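Local coordinates for protein 2,3-dimethylmalate lyase (Aspergillus niger, PDB 3FA3) that belongs to the phosphoenolpyruvate phosphomutase family of TIM-barrel enzymes and holds 2,2-difluoro-3,3-dihydroxybutanedioic acid and a manganese(II) ion, at residues Arg160-Gln165 against Phe188-Thr193; Glu196-Val201 against Lys229-Arg234; Leu211-Glu216 against Ile235-Phe240. One frame throughout, in Å; residues are numbered along the deposited sequence.

Contact 1 of 3, residues Arg160-Gln165 against Phe188-Thr193; sequences RTDSLQ and FLEGIT. With OAF (2,2-difluoro-3,3-dihydroxybutanedioic acid), chain V.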
loop_
_atom_site.group_PDB
_atom_site.type_symbol
_atom_site.label_atom_id
_atom_site.label_comp_id
_atom_site.label_asym_id
_atom_site.label_seq_id
_atom_site.Cartn_x
_atom_site.Cartn_y
_atom_site.Cartn_z
ATOM N N ARG B 160 -9.569 24.276 9.003
ATOM C CA ARG B 160 -10.507 24.591 7.949
ATOM C C ARG B 160 -11.929 24.373 8.442
ATOM O O ARG B 160 -12.209 23.372 9.127
ATOM C CB ARG B 160 -10.193 23.795 6.646
ATOM C CG ARG B 160 -11.324 23.800 5.548
ATOM C CD ARG B 160 -10.954 23.052 4.255
ATOM N NE ARG B 160 -12.153 22.597 3.529
ATOM C CZ ARG B 160 -12.185 22.030 2.322
ATOM N NH1 ARG B 160 -13.341 21.713 1.762
ATOM N NH2 ARG B 160 -11.070 21.797 1.673
ATOM N N THR B 161 -12.814 25.308 8.096
ATOM C CA THR B 161 -14.231 25.038 8.252
ATOM C C THR B 161 -14.963 25.044 6.909
ATOM O O THR B 161 -14.637 25.851 6.018
ATOM C CB THR B 161 -14.927 26.026 9.245
ATOM O OG1 THR B 161 -16.266 25.575 9.561
ATOM C CG2 THR B 161 -14.982 27.426 8.661
ATOM N N ASP B 162 -15.957 24.150 6.806
ATOM C CA ASP B 162 -16.900 24.079 5.695
ATOM C C ASP B 162 -18.267 24.630 6.127
ATOM O O ASP B 162 -19.313 24.417 5.469
ATOM C CB ASP B 162 -17.014 22.627 5.200
ATOM C CG ASP B 162 -15.780 22.175 4.357
ATOM O OD1 ASP B 162 -15.841 22.276 3.123
ATOM O OD2 ASP B 162 -14.745 21.732 4.911
ATOM N N SER B 163 -18.266 25.361 7.224
ATOM C CA SER B 163 -19.509 25.603 7.927
ATOM C C SER B 163 -20.239 26.808 7.412
ATOM O O SER B 163 -21.324 27.112 7.902
ATOM C CB SER B 163 -19.264 25.788 9.415
ATOM O OG SER B 163 -18.364 26.861 9.616
ATOM N N LEU B 164 -19.634 27.484 6.432
ATOM C CA LEU B 164 -20.169 28.721 5.870
ATOM C C LEU B 164 -21.437 28.432 5.104
ATOM O O LEU B 164 -22.455 29.049 5.409
ATOM C CB LEU B 164 -19.141 29.427 4.971
ATOM C CG LEU B 164 -19.708 30.430 3.969
ATOM C CD1 LEU B 164 -20.363 31.532 4.755
ATOM C CD2 LEU B 164 -18.690 30.972 2.964
ATOM N N GLN B 165 -21.377 27.503 4.127
ATOM C CA GLN B 165 -22.575 27.095 3.352
ATOM C C GLN B 165 -23.725 26.681 4.266
ATOM O O GLN B 165 -24.860 26.981 3.980
ATOM C CB GLN B 165 -22.270 25.967 2.322
ATOM C CG GLN B 165 -23.293 24.741 2.327
ATOM C CD GLN B 165 -22.928 23.650 1.313
ATOM O OE1 GLN B 165 -22.248 23.938 0.318
ATOM N NE2 GLN B 165 -23.363 22.380 1.563
ATOM N N PHE B 188 -8.480 28.732 7.478
ATOM C CA PHE B 188 -9.010 28.356 6.155
ATOM C C PHE B 188 -10.551 28.467 6.121
ATOM O O PHE B 188 -11.261 27.477 6.388
ATOM C CB PHE B 188 -8.565 26.912 5.898
ATOM C CG PHE B 188 -8.741 26.417 4.489
ATOM C CD1 PHE B 188 -7.879 25.457 3.994
ATOM C CD2 PHE B 188 -9.784 26.835 3.686
ATOM C CE1 PHE B 188 -8.009 24.955 2.724
ATOM C CE2 PHE B 188 -9.928 26.317 2.380
ATOM C CZ PHE B 188 -9.032 25.382 1.911
ATOM N N LEU B 189 -11.084 29.654 5.825
ATOM C CA LEU B 189 -12.541 29.771 5.570
ATOM C C LEU B 189 -12.713 29.258 4.184
ATOM O O LEU B 189 -12.176 29.857 3.249
ATOM C CB LEU B 189 -13.091 31.210 5.648
ATOM C CG LEU B 189 -14.565 31.531 6.077
ATOM C CD1 LEU B 189 -15.044 32.910 5.595
ATOM C CD2 LEU B 189 -15.591 30.505 5.640
ATOM N N GLU B 190 -13.405 28.132 4.046
ATOM C CA GLU B 190 -13.494 27.536 2.732
ATOM C C GLU B 190 -14.734 28.068 2.023
ATOM O O GLU B 190 -15.780 28.237 2.651
ATOM C CB GLU B 190 -13.433 25.985 2.833
ATOM C CG GLU B 190 -14.267 25.169 1.854
ATOM C CD GLU B 190 -13.640 25.009 0.456
ATOM O OE1 GLU B 190 -12.496 25.413 0.203
ATOM O OE2 GLU B 190 -14.300 24.460 -0.435
ATOM N N GLY B 191 -14.618 28.350 0.725
ATOM C CA GLY B 191 -15.802 28.649 -0.099
ATOM C C GLY B 191 -16.421 30.028 0.078
ATOM O O GLY B 191 -17.661 30.184 0.129
ATOM N N ILE B 192 -15.532 31.008 0.159
ATOM C CA ILE B 192 -15.851 32.393 0.395
ATOM C C ILE B 192 -16.826 32.956 -0.631
ATOM O O ILE B 192 -16.567 32.862 -1.826
ATOM C CB ILE B 192 -14.547 33.185 0.410
ATOM C CG1 ILE B 192 -13.669 32.633 1.541
ATOM C CG2 ILE B 192 -14.820 34.676 0.540
ATOM C CD1 ILE B 192 -12.948 33.671 2.385
ATOM N N THR B 193 -17.936 33.541 -0.169
ATOM C CA THR B 193 -19.041 33.793 -1.091
ATOM C C THR B 193 -18.820 35.025 -1.956
ATOM O O THR B 193 -19.406 35.147 -3.009
ATOM C CB THR B 193 -20.480 33.829 -0.417
ATOM O OG1 THR B 193 -20.561 34.801 0.648
ATOM C CG2 THR B 193 -20.914 32.474 0.094
HETATM O O2 OAF V . -8.239 20.262 -3.412
HETATM C C1 OAF V . -9.037 19.861 -2.523
HETATM O O1 OAF V . -9.250 18.662 -2.192
HETATM C C2 OAF V . -9.847 20.958 -1.801
HETATM O O4 OAF V . -9.144 22.168 -1.751
HETATM O O3 OAF V . -10.111 20.562 -0.477
HETATM C C3 OAF V . -11.100 21.277 -2.602
HETATM F F1 OAF V . -11.694 20.146 -3.034
HETATM F F2 OAF V . -10.684 22.118 -3.628
HETATM C C4 OAF V . -12.167 21.899 -1.706
HETATM O O5 OAF V . -12.686 21.206 -0.819
HETATM O O6 OAF V . -12.445 23.078 -1.963
HETATM O O HOH W 1 -19.004 27.012 2.983
#

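Contact 2 of 3, residues Glu196-Val201 against Lys229-Arg234; sequences EMARQV and KEMGFR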
loop_
_atom_site.group_PDB
_atom_site.type_symbol
_atom_site.label_atom_id
_atom_site.label_comp_id
_atom_site.label_asym_id
_atom_site.label_seq_id
_atom_site.Cartn_x
_atom_site.Cartn_y
_atom_site.Cartn_z
ATOM N N GLU B 196 -15.864 40.965 -0.717
ATOM C CA GLU B 196 -15.965 41.812 0.457
ATOM C C GLU B 196 -15.906 40.973 1.738
ATOM O O GLU B 196 -15.490 41.450 2.779
ATOM C CB GLU B 196 -17.241 42.653 0.374
ATOM C CG GLU B 196 -18.440 41.890 -0.268
ATOM C CD GLU B 196 -18.630 42.026 -1.830
ATOM O OE1 GLU B 196 -17.679 42.254 -2.616
ATOM O OE2 GLU B 196 -19.784 41.881 -2.275
ATOM N N MET B 197 -16.298 39.716 1.655
ATOM C CA MET B 197 -16.154 38.822 2.778
ATOM C C MET B 197 -14.714 38.301 2.854
ATOM O O MET B 197 -14.191 38.104 3.982
ATOM C CB MET B 197 -17.129 37.646 2.679
ATOM C CG MET B 197 -16.818 36.467 3.631
ATOM S SD MET B 197 -17.820 34.964 3.381
ATOM C CE MET B 197 -19.537 35.478 3.529
ATOM N N ALA B 198 -14.055 38.086 1.709
ATOM C CA ALA B 198 -12.605 37.778 1.771
ATOM C C ALA B 198 -11.792 38.888 2.494
ATOM O O ALA B 198 -10.820 38.606 3.204
ATOM C CB ALA B 198 -12.021 37.532 0.382
ATOM N N ARG B 199 -12.203 40.136 2.266
ATOM C CA ARG B 199 -11.700 41.303 2.938
ATOM C C ARG B 199 -12.140 41.220 4.417
ATOM O O ARG B 199 -11.338 41.476 5.329
ATOM C CB ARG B 199 -12.276 42.570 2.225
ATOM C CG ARG B 199 -11.442 43.929 2.202
ATOM C CD ARG B 199 -11.697 44.884 0.872
ATOM N NE ARG B 199 -10.774 44.596 -0.276
ATOM C CZ ARG B 199 -11.106 44.128 -1.492
ATOM N NH1 ARG B 199 -12.385 43.917 -1.828
ATOM N NH2 ARG B 199 -10.137 43.888 -2.387
ATOM N N GLN B 200 -13.390 40.854 4.674
ATOM C CA GLN B 200 -13.880 40.869 6.041
ATOM C C GLN B 200 -13.145 39.871 6.901
ATOM O O GLN B 200 -12.463 40.271 7.860
ATOM C CB GLN B 200 -15.363 40.591 6.093
ATOM C CG GLN B 200 -16.154 41.843 6.174
ATOM C CD GLN B 200 -16.382 42.288 7.606
ATOM O OE1 GLN B 200 -15.480 42.220 8.471
ATOM N NE2 GLN B 200 -17.613 42.761 7.871
ATOM N N VAL B 201 -13.261 38.576 6.552
ATOM C CA VAL B 201 -12.572 37.489 7.302
ATOM C C VAL B 201 -11.080 37.748 7.718
ATOM O O VAL B 201 -10.665 37.303 8.805
ATOM C CB VAL B 201 -12.719 36.107 6.601
ATOM C CG1 VAL B 201 -11.686 35.932 5.488
ATOM C CG2 VAL B 201 -12.636 35.001 7.616
ATOM N N LYS B 229 -2.890 38.911 -1.740
ATOM C CA LYS B 229 -1.758 39.321 -0.913
ATOM C C LYS B 229 -2.091 40.662 -0.319
ATOM O O LYS B 229 -1.850 40.881 0.877
ATOM C CB LYS B 229 -0.459 39.428 -1.712
ATOM C CG LYS B 229 0.734 39.806 -0.867
ATOM C CD LYS B 229 1.858 40.120 -1.794
ATOM C CE LYS B 229 3.150 40.178 -1.081
ATOM N NZ LYS B 229 4.116 39.932 -2.158
ATOM N N GLU B 230 -2.662 41.537 -1.154
ATOM C CA GLU B 230 -2.981 42.902 -0.744
ATOM C C GLU B 230 -3.992 42.935 0.356
ATOM O O GLU B 230 -3.756 43.528 1.390
ATOM C CB GLU B 230 -3.466 43.723 -1.914
ATOM C CG GLU B 230 -2.338 44.264 -2.737
ATOM C CD GLU B 230 -2.799 45.326 -3.706
ATOM O OE1 GLU B 230 -3.161 46.416 -3.239
ATOM O OE2 GLU B 230 -2.769 45.072 -4.937
ATOM N N MET B 231 -5.109 42.289 0.128
ATOM C CA MET B 231 -6.093 42.057 1.159
ATOM C C MET B 231 -5.525 41.532 2.490
ATOM O O MET B 231 -6.109 41.765 3.553
ATOM C CB MET B 231 -7.113 41.047 0.617
ATOM C CG MET B 231 -8.334 41.678 -0.023
ATOM S SD MET B 231 -9.395 40.309 -0.523
ATOM C CE MET B 231 -9.074 40.188 -2.283
ATOM N N GLY B 232 -4.441 40.772 2.427
ATOM C CA GLY B 232 -3.790 40.287 3.646
ATOM C C GLY B 232 -3.909 38.794 3.912
ATOM O O GLY B 232 -4.071 38.348 5.049
ATOM N N PHE B 233 -3.841 38.008 2.853
ATOM C CA PHE B 233 -3.661 36.558 3.032
ATOM C C PHE B 233 -2.198 36.204 3.126
ATOM O O PHE B 233 -1.343 36.956 2.707
ATOM C CB PHE B 233 -4.344 35.757 1.914
ATOM C CG PHE B 233 -5.829 35.764 2.027
ATOM C CD1 PHE B 233 -6.591 36.640 1.252
ATOM C CD2 PHE B 233 -6.468 34.951 2.964
ATOM C CE1 PHE B 233 -7.951 36.692 1.397
ATOM C CE2 PHE B 233 -7.820 34.993 3.106
ATOM C CZ PHE B 233 -8.561 35.862 2.325
ATOM N N ARG B 234 -1.924 35.040 3.669
ATOM C CA ARG B 234 -0.557 34.582 3.818
ATOM C C ARG B 234 -0.229 33.458 2.806
ATOM O O ARG B 234 0.926 33.359 2.313
ATOM C CB ARG B 234 -0.366 34.159 5.273
ATOM C CG ARG B 234 -0.896 35.221 6.185
ATOM C CD ARG B 234 0.004 36.450 6.166
ATOM N NE ARG B 234 1.024 36.318 7.189
ATOM C CZ ARG B 234 2.277 35.921 6.973
ATOM N NH1 ARG B 234 2.695 35.652 5.754
ATOM N NH2 ARG B 234 3.131 35.821 7.992
#

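Contact 3 of 3, residues Leu211-Glu216 against Ile235-Phe240; sequences LLNMVE and IIIFPF. With OAF (2,2-difluoro-3,3-dihydroxybutanedioic acid), chain V.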
loop_
_atom_site.group_PDB
_atom_site.type_symbol
_atom_site.label_atom_id
_atom_site.label_comp_id
_atom_site.label_asym_id
_atom_site.label_seq_id
_atom_site.Cartn_x
_atom_site.Cartn_y
_atom_site.Cartn_z
ATOM N N LEU B 211 -5.440 31.451 4.765
ATOM C CA LEU B 211 -5.296 30.829 3.465
ATOM C C LEU B 211 -6.526 31.017 2.618
ATOM O O LEU B 211 -7.635 30.741 3.018
ATOM C CB LEU B 211 -5.018 29.345 3.618
ATOM C CG LEU B 211 -4.913 28.511 2.354
ATOM C CD1 LEU B 211 -4.007 27.403 2.545
ATOM C CD2 LEU B 211 -6.181 27.988 1.926
ATOM N N LEU B 212 -6.324 31.473 1.411
ATOM C CA LEU B 212 -7.402 31.501 0.477
ATOM C C LEU B 212 -7.317 30.289 -0.432
ATOM O O LEU B 212 -6.291 30.046 -1.056
ATOM C CB LEU B 212 -7.269 32.760 -0.326
ATOM C CG LEU B 212 -8.127 32.879 -1.553
ATOM C CD1 LEU B 212 -9.629 32.959 -1.155
ATOM C CD2 LEU B 212 -7.657 34.174 -2.224
ATOM N N ASN B 213 -8.402 29.519 -0.467
ATOM C CA ASN B 213 -8.571 28.482 -1.488
ATOM C C ASN B 213 -9.260 29.043 -2.752
ATOM O O ASN B 213 -10.509 29.201 -2.798
ATOM C CB ASN B 213 -9.372 27.307 -0.932
ATOM C CG ASN B 213 -9.444 26.161 -1.908
ATOM O OD1 ASN B 213 -8.571 26.049 -2.786
ATOM N ND2 ASN B 213 -10.466 25.295 -1.774
ATOM N N MET B 214 -8.447 29.353 -3.763
ATOM C CA MET B 214 -8.982 29.924 -4.977
ATOM C C MET B 214 -9.334 28.827 -5.994
ATOM O O MET B 214 -8.529 28.486 -6.879
ATOM C CB MET B 214 -8.051 30.963 -5.565
ATOM C CG MET B 214 -8.597 31.598 -6.797
ATOM S SD MET B 214 -9.985 32.688 -6.453
ATOM C CE MET B 214 -11.501 31.682 -6.523
ATOM N N VAL B 215 -10.532 28.259 -5.827
ATOM C CA VAL B 215 -11.053 27.204 -6.719
ATOM C C VAL B 215 -11.983 27.982 -7.633
ATOM O O VAL B 215 -12.817 28.738 -7.142
ATOM C CB VAL B 215 -11.789 26.036 -5.957
ATOM C CG1 VAL B 215 -12.457 25.125 -6.886
ATOM C CG2 VAL B 215 -10.852 25.248 -5.169
ATOM N N GLU B 216 -11.792 27.854 -8.946
ATOM C CA GLU B 216 -12.550 28.672 -9.866
ATOM C C GLU B 216 -13.889 28.039 -10.131
ATOM O O GLU B 216 -14.048 26.821 -10.016
ATOM C CB GLU B 216 -11.803 28.908 -11.177
ATOM C CG GLU B 216 -10.834 30.079 -11.161
ATOM C CD GLU B 216 -9.754 29.952 -12.225
ATOM O OE1 GLU B 216 -9.453 28.819 -12.686
ATOM O OE2 GLU B 216 -9.187 30.997 -12.597
ATOM N N ILE B 235 -1.274 32.671 2.496
ATOM C CA ILE B 235 -1.240 31.556 1.552
ATOM C C ILE B 235 -2.444 31.584 0.622
ATOM O O ILE B 235 -3.574 31.620 1.090
ATOM C CB ILE B 235 -1.244 30.160 2.276
ATOM C CG1 ILE B 235 -0.051 30.035 3.232
ATOM C CG2 ILE B 235 -1.107 29.078 1.253
ATOM C CD1 ILE B 235 -0.325 29.315 4.549
ATOM N N ILE B 236 -2.194 31.560 -0.688
ATOM C CA ILE B 236 -3.241 31.240 -1.688
ATOM C C ILE B 236 -2.997 29.886 -2.414
ATOM O O ILE B 236 -1.897 29.634 -2.915
ATOM C CB ILE B 236 -3.392 32.372 -2.721
ATOM C CG1 ILE B 236 -4.576 32.070 -3.639
ATOM C CG2 ILE B 236 -2.034 32.658 -3.466
ATOM C CD1 ILE B 236 -5.182 33.270 -4.328
ATOM N N ILE B 237 -3.996 29.013 -2.426
ATOM C CA ILE B 237 -3.945 27.760 -3.199
ATOM C C ILE B 237 -4.948 27.758 -4.404
ATOM O O ILE B 237 -6.057 28.357 -4.369
ATOM C CB ILE B 237 -4.169 26.456 -2.330
ATOM C CG1 ILE B 237 -5.470 26.506 -1.523
ATOM C CG2 ILE B 237 -3.072 26.219 -1.409
ATOM C CD1 ILE B 237 -5.861 25.162 -0.883
ATOM N N PHE B 238 -4.552 27.032 -5.449
ATOM C CA PHE B 238 -5.395 26.800 -6.620
ATOM C C PHE B 238 -5.449 25.306 -6.873
ATOM O O PHE B 238 -4.702 24.808 -7.709
ATOM C CB PHE B 238 -4.821 27.479 -7.874
ATOM C CG PHE B 238 -4.294 28.878 -7.652
ATOM C CD1 PHE B 238 -2.971 29.078 -7.271
ATOM C CD2 PHE B 238 -5.099 29.978 -7.912
ATOM C CE1 PHE B 238 -2.452 30.364 -7.125
ATOM C CE2 PHE B 238 -4.629 31.284 -7.759
ATOM C CZ PHE B 238 -3.293 31.490 -7.359
ATOM N N PRO B 239 -6.307 24.593 -6.149
ATOM C CA PRO B 239 -6.387 23.143 -6.188
ATOM C C PRO B 239 -6.454 22.444 -7.592
ATOM O O PRO B 239 -5.801 21.390 -7.774
ATOM C CB PRO B 239 -7.635 22.875 -5.342
ATOM C CG PRO B 239 -7.562 23.979 -4.321
ATOM C CD PRO B 239 -7.244 25.149 -5.177
ATOM N N PHE B 240 -7.191 23.028 -8.565
ATOM C CA PHE B 240 -7.314 22.417 -9.899
ATOM C C PHE B 240 -6.356 22.928 -10.930
ATOM O O PHE B 240 -6.581 22.743 -12.131
ATOM C CB PHE B 240 -8.758 22.408 -10.403
ATOM C CG PHE B 240 -9.671 21.659 -9.472
ATOM C CD1 PHE B 240 -9.252 20.439 -8.917
ATOM C CD2 PHE B 240 -10.891 22.177 -9.080
ATOM C CE1 PHE B 240 -10.050 19.747 -7.992
ATOM C CE2 PHE B 240 -11.713 21.512 -8.158
ATOM C CZ PHE B 240 -11.297 20.297 -7.603
HETATM O O2 OAF V . -8.239 20.262 -3.412
HETATM C C1 OAF V . -9.037 19.861 -2.523
HETATM O O1 OAF V . -9.250 18.662 -2.192
HETATM C C2 OAF V . -9.847 20.958 -1.801
HETATM O O4 OAF V . -9.144 22.168 -1.751
HETATM O O3 OAF V . -10.111 20.562 -0.477
HETATM C C3 OAF V . -11.100 21.277 -2.602
HETATM F F1 OAF V . -11.694 20.146 -3.034
HETATM F F2 OAF V . -10.684 22.118 -3.628
HETATM C C4 OAF V . -12.167 21.899 -1.706
HETATM O O5 OAF V . -12.686 21.206 -0.819
HETATM O O6 OAF V . -12.445 23.078 -1.963
HETATM O O HOH W 2 -7.951 26.031 -8.763
#

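Contact 1 of 3, residues Arg160-Gln165 against Phe188-Thr193
Arg160 and Phe188 both carry CG trans to the backbone N (chi1 166° and -167°), and from neighbouring parallel strands their side chains run side by side over the same face of the sheet. The arginine chain stays extended from CG to NE. This lays its CD over the middle of the Phe188 ring, 3.7 Å from the centroid, as a CH-pi contact, and carries the guanidinium past the ring to polar partners. Asp162 grips that group side-on with both oxygens: NE gives to OD2, and NH1 meets the syn lone pair of OD1 at 2.9 Å in an almost straight bond within the guanidinium plane. The Glu190 carboxylate stacks over one guanidinium face, offset toward the rim, the two planes 21° apart. Its OE2 lies 3.6 Å from Arg160 NH1, a long salt bridge of charges alone, and its OE1 takes a hydrogen bond from Asn213. The guanidinium then donates to the ligand OAF, NH1 to O5 at 2.7 Å and NH2 to O3, also at 2.7 Å. Two backbone bonds join the segments, Thr161 N to Phe188 O (3.2 Å) and Glu190 N to Thr161 O (3.3 Å). Leu164, past the end of its strand, rests CB on Leu189 CD2 at 3.8 Å. Held by Asp162 at an edge, by Glu190 over a face and by Phe188 along its aliphatic stem, the guanidinium probably has little freedom to turn, which would keep its remaining N-H groups directed at OAF from the C-terminal end of strand 156-161.

Contact 2 of 3, residues Glu196-Val201 against Lys229-Arg234
Val201, which touches Phe233 at the margin of this contact, gives its N to Met197 O at 2.8 Å, a routine bond within helix 195-204; no hydrogen bond runs between residues 196-201 and 229-234. Mainly non-bonded packing joins helix 195-204 to the end of helix 225-231 and the chain just after it. Met231 does most of the work. Its SD lies 3.9 Å from Ala198 CB on the helix surface, and the bend at chi3 places CE, which approaches Arg199 NH2. The same sulfur sits 4.0 Å above the guanidinium plane of Arg199, offset toward the rim, and the two side chains cross at about a right angle, Met231 CG lying 3.7 Å from Arg199 NH2. Phe233 fills the neighbouring position: its CZ reaches to 3.7 Å from Ala198 O and 4.4 Å from Val201 CG1. Between Met231 and Phe233, Gly232, with a positive phi of 110°, is the C-prime residue of a Schellman motif that closes helix 225-231, with Phe233 N bonded back to Ala228 O. With this turn, Met231 and Phe233 on either side of Gly232 both meet helix 195-204. Ile202 of that helix also packs on both of them. The attachment therefore probably rests on shape and dispersion: the thioether and the ring need no direction of bonding, while the exposed Arg199 meets the sulfur with a flat face of its guanidinium rather than with its N-H groups.

Contact 3 of 3, residues Leu211-Glu216 against Ile235-Phe240
Leu211, Leu212 and Asn213 pair in parallel with Ile235, Ile236 and Ile237, the two strands of a beta-alpha-beta unit of the TIM barrel, joined through helix 225-231. Three backbone bonds hold the register: Leu212 N to Ile235 O (2.8 Å), Ile237 N to Leu212 O (2.9 Å) and Met214 N to Ile237 O (2.7 Å). Leu211 and Ile235 share one face of the sheet with Asn213 and Ile237, and Leu211 CD1 meets Ile235 CG2 at 3.6 Å. On the other face, turned toward Ala228 of the helix, Leu212 and Ile236 lie side by side. At and just past the strand end the segments border the ligand OAF: Asn213, whose ND2 also serves Glu190, brings that atom to 3.0 Å from O6, while Val215 CG2 approaches F2. Val215 in turn packs against the rings of Pro239 and Phe240. Farther out, Glu216 receives hydrogen bonds from Gly264 N and Leu265 N of the second subunit, whose Ile262 packs on Met214. One water closes the arrangement, donating to Met214 O at 3.1 Å and accepting from Phe240 N at 3.1 Å.

Contacts 1 and 3 belong to the buried barrel sheet, each pairing two neighbouring parallel strands and reaching OAF at or just past their C-terminal ends; contact 2 lies in the outer helical layer and grades from buried residues to an exposed arginine. Charged groups gather in contact 1, whereas contact 3 is mainly aliphatic with a single amide at the ligand, and also touches a second subunit. The two meet directly, Phe188 packing on Asn213 and Leu211. Contact 2, with no polar bond across it, backs both: Val201 and Ala198 pack on Leu189 and Ile192 of contact 1, and Phe233 lies against Leu212 of contact 3.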